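Peptide ABC transporter, peptide-binding protein (PDB 2D5W) binds oligopeptides, here a pentapeptide, and probably delivers them to an ABC transporter for uptake into the cell. Local coordinates at residues R80-I85 / N136-F141. Residues are numbered along the deposited sequence; the frame is centred on the assembly and turned at random.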
# COMPACT_ATOMS: atom_id res chain seq x y z
N ARG A 80 -16.53 5.49 22.01
CA ARG A 80 -15.43 6.43 22.03
C ARG A 80 -14.29 5.60 22.60
O ARG A 80 -14.45 4.94 23.62
CB ARG A 80 -15.72 7.59 22.98
CG ARG A 80 -14.56 8.56 23.19
CD ARG A 80 -14.82 9.42 24.42
NE ARG A 80 -13.74 10.37 24.70
CZ ARG A 80 -13.59 11.54 24.07
NH1 ARG A 80 -14.44 11.90 23.12
NH2 ARG A 80 -12.58 12.34 24.40
N LEU A 81 -13.15 5.59 21.91
CA LEU A 81 -12.00 4.85 22.38
C LEU A 81 -10.88 5.82 22.70
O LEU A 81 -10.56 6.69 21.88
CB LEU A 81 -11.50 3.85 21.33
CG LEU A 81 -10.13 3.24 21.64
CD1 LEU A 81 -10.23 2.33 22.86
CD2 LEU A 81 -9.62 2.48 20.43
N GLU A 82 -10.29 5.68 23.88
CA GLU A 82 -9.16 6.50 24.28
C GLU A 82 -8.00 5.54 24.49
O GLU A 82 -8.14 4.49 25.11
CB GLU A 82 -9.45 7.28 25.57
CG GLU A 82 -10.49 8.38 25.37
CD GLU A 82 -10.50 9.40 26.50
OE1 GLU A 82 -11.30 10.35 26.42
OE2 GLU A 82 -9.71 9.25 27.46
N MET A 83 -6.84 5.92 23.95
CA MET A 83 -5.65 5.09 24.03
C MET A 83 -4.46 5.89 24.55
O MET A 83 -3.96 6.79 23.87
CB MET A 83 -5.34 4.56 22.63
CG MET A 83 -4.06 3.78 22.51
SD MET A 83 -3.70 3.44 20.79
CE MET A 83 -4.90 2.22 20.52
N ASP A 84 -4.00 5.56 25.76
CA ASP A 84 -2.88 6.25 26.39
C ASP A 84 -1.54 5.67 25.98
O ASP A 84 -1.27 4.49 26.21
CB ASP A 84 -2.98 6.17 27.92
CG ASP A 84 -4.20 6.86 28.48
OD1 ASP A 84 -4.52 6.60 29.66
OD2 ASP A 84 -4.83 7.67 27.77
N ILE A 85 -0.69 6.52 25.41
CA ILE A 85 0.64 6.10 24.98
C ILE A 85 1.69 6.92 25.71
O ILE A 85 1.55 8.13 25.87
CB ILE A 85 0.81 6.32 23.46
CG1 ILE A 85 -0.20 5.45 22.71
CG2 ILE A 85 2.25 5.99 23.04
CD1 ILE A 85 -0.17 5.61 21.21
N ASN A 136 3.58 11.87 27.40
CA ASN A 136 2.31 11.18 27.57
C ASN A 136 1.22 11.83 26.73
O ASN A 136 1.01 13.04 26.81
CB ASN A 136 1.87 11.19 29.03
CG ASN A 136 2.57 10.13 29.86
OD1 ASN A 136 2.37 8.94 29.66
ND2 ASN A 136 3.39 10.57 30.81
N PHE A 137 0.57 11.02 25.89
CA PHE A 137 -0.53 11.52 25.08
C PHE A 137 -1.62 10.46 24.96
O PHE A 137 -1.39 9.28 25.24
CB PHE A 137 -0.07 11.97 23.69
CG PHE A 137 0.44 10.86 22.80
CD1 PHE A 137 1.74 10.37 22.93
CD2 PHE A 137 -0.37 10.35 21.79
CE1 PHE A 137 2.22 9.39 22.07
CE2 PHE A 137 0.10 9.37 20.92
CZ PHE A 137 1.40 8.90 21.05
N THR A 138 -2.80 10.89 24.54
CA THR A 138 -3.93 9.99 24.38
C THR A 138 -4.56 10.17 23.01
O THR A 138 -4.85 11.29 22.60
CB THR A 138 -5.01 10.28 25.45
OG1 THR A 138 -4.44 10.11 26.76
CG2 THR A 138 -6.19 9.33 25.30
N LEU A 139 -4.73 9.06 22.30
CA LEU A 139 -5.37 9.11 21.00
C LEU A 139 -6.85 8.86 21.27
O LEU A 139 -7.21 7.96 22.03
CB LEU A 139 -4.80 8.02 20.08
CG LEU A 139 -3.33 8.21 19.69
CD1 LEU A 139 -2.86 7.02 18.88
CD2 LEU A 139 -3.16 9.50 18.90
N ILE A 140 -7.71 9.67 20.65
CA ILE A 140 -9.15 9.56 20.84
C ILE A 140 -9.84 9.26 19.52
O ILE A 140 -9.75 10.03 18.57
CB ILE A 140 -9.71 10.89 21.40
CG1 ILE A 140 -8.95 11.28 22.67
CG2 ILE A 140 -11.20 10.74 21.69
CD1 ILE A 140 -9.24 12.70 23.14
N PHE A 141 -10.54 8.12 19.48
CA PHE A 141 -11.27 7.71 18.28
C PHE A 141 -12.76 7.76 18.58
O PHE A 141 -13.24 7.06 19.47
CB PHE A 141 -10.90 6.28 17.88
CG PHE A 141 -9.42 6.02 17.79
CD1 PHE A 141 -8.65 5.87 18.94
CD2 PHE A 141 -8.80 5.89 16.55
CE1 PHE A 141 -7.28 5.60 18.86
CE2 PHE A 141 -7.43 5.62 16.46
CZ PHE A 141 -6.67 5.48 17.62
O HOH W 1 -0.21 8.31 28.27
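I85 packs on the ring of F137 where strands 78-86 and 136-141 pair. They are the two central strands of a four-stranded antiparallel sheet in this family 5 solute-binding protein. Six backbone hydrogen bonds join the hydrogen-bonded pairs L81-F141, M83-L139 and I85-F137. Between them, CA-H...O contacts fill in, such as T138 CA to M83 O.

The tight side is the apolar face of L81, M83, I85, F137, L139 and F141, which lies partly under helix 101-112. I85 CB sits over the F137 ring, 3.9 Å from the ring centroid, and I85 CG2 comes within 3.5 Å of F137 CE1. F137 CG lies between its backbone N and carbonyl carbon (chi1 67°), which swings the ring back beside I85. I85 CD1 then reaches L139 CD1 at 3.8 Å. At the far end L81 CD2 touches F141 CD1, and L81 O meets the F141 ring at its edge.

The other face is more polar. R80, E82, D84 and I140 there are partly exposed, though T138 is buried. The R80 chain runs extended from CG to NE and lays its guanidinium across I140, with I140 CG2 over the centre of one face. R80 NE and NH2 both donate to E82 OE1, in the guanidinium plane; R80 NE is 3.0 Å from E82 OE1. R80 NH1 also pairs with E142. E82 OE2 binds R70 and R130, linking both outer strands to the central pair. N136 OD1 bonds to T86 OG1; water 1 lies 3.0 Å from N136 OD1 and may also donate weakly to I85 O. The one direct polar side-chain bond across the pair is short: T138 OG1 donates to D84 OD2 at 2.7 Å, approaching from above the carboxylate plane.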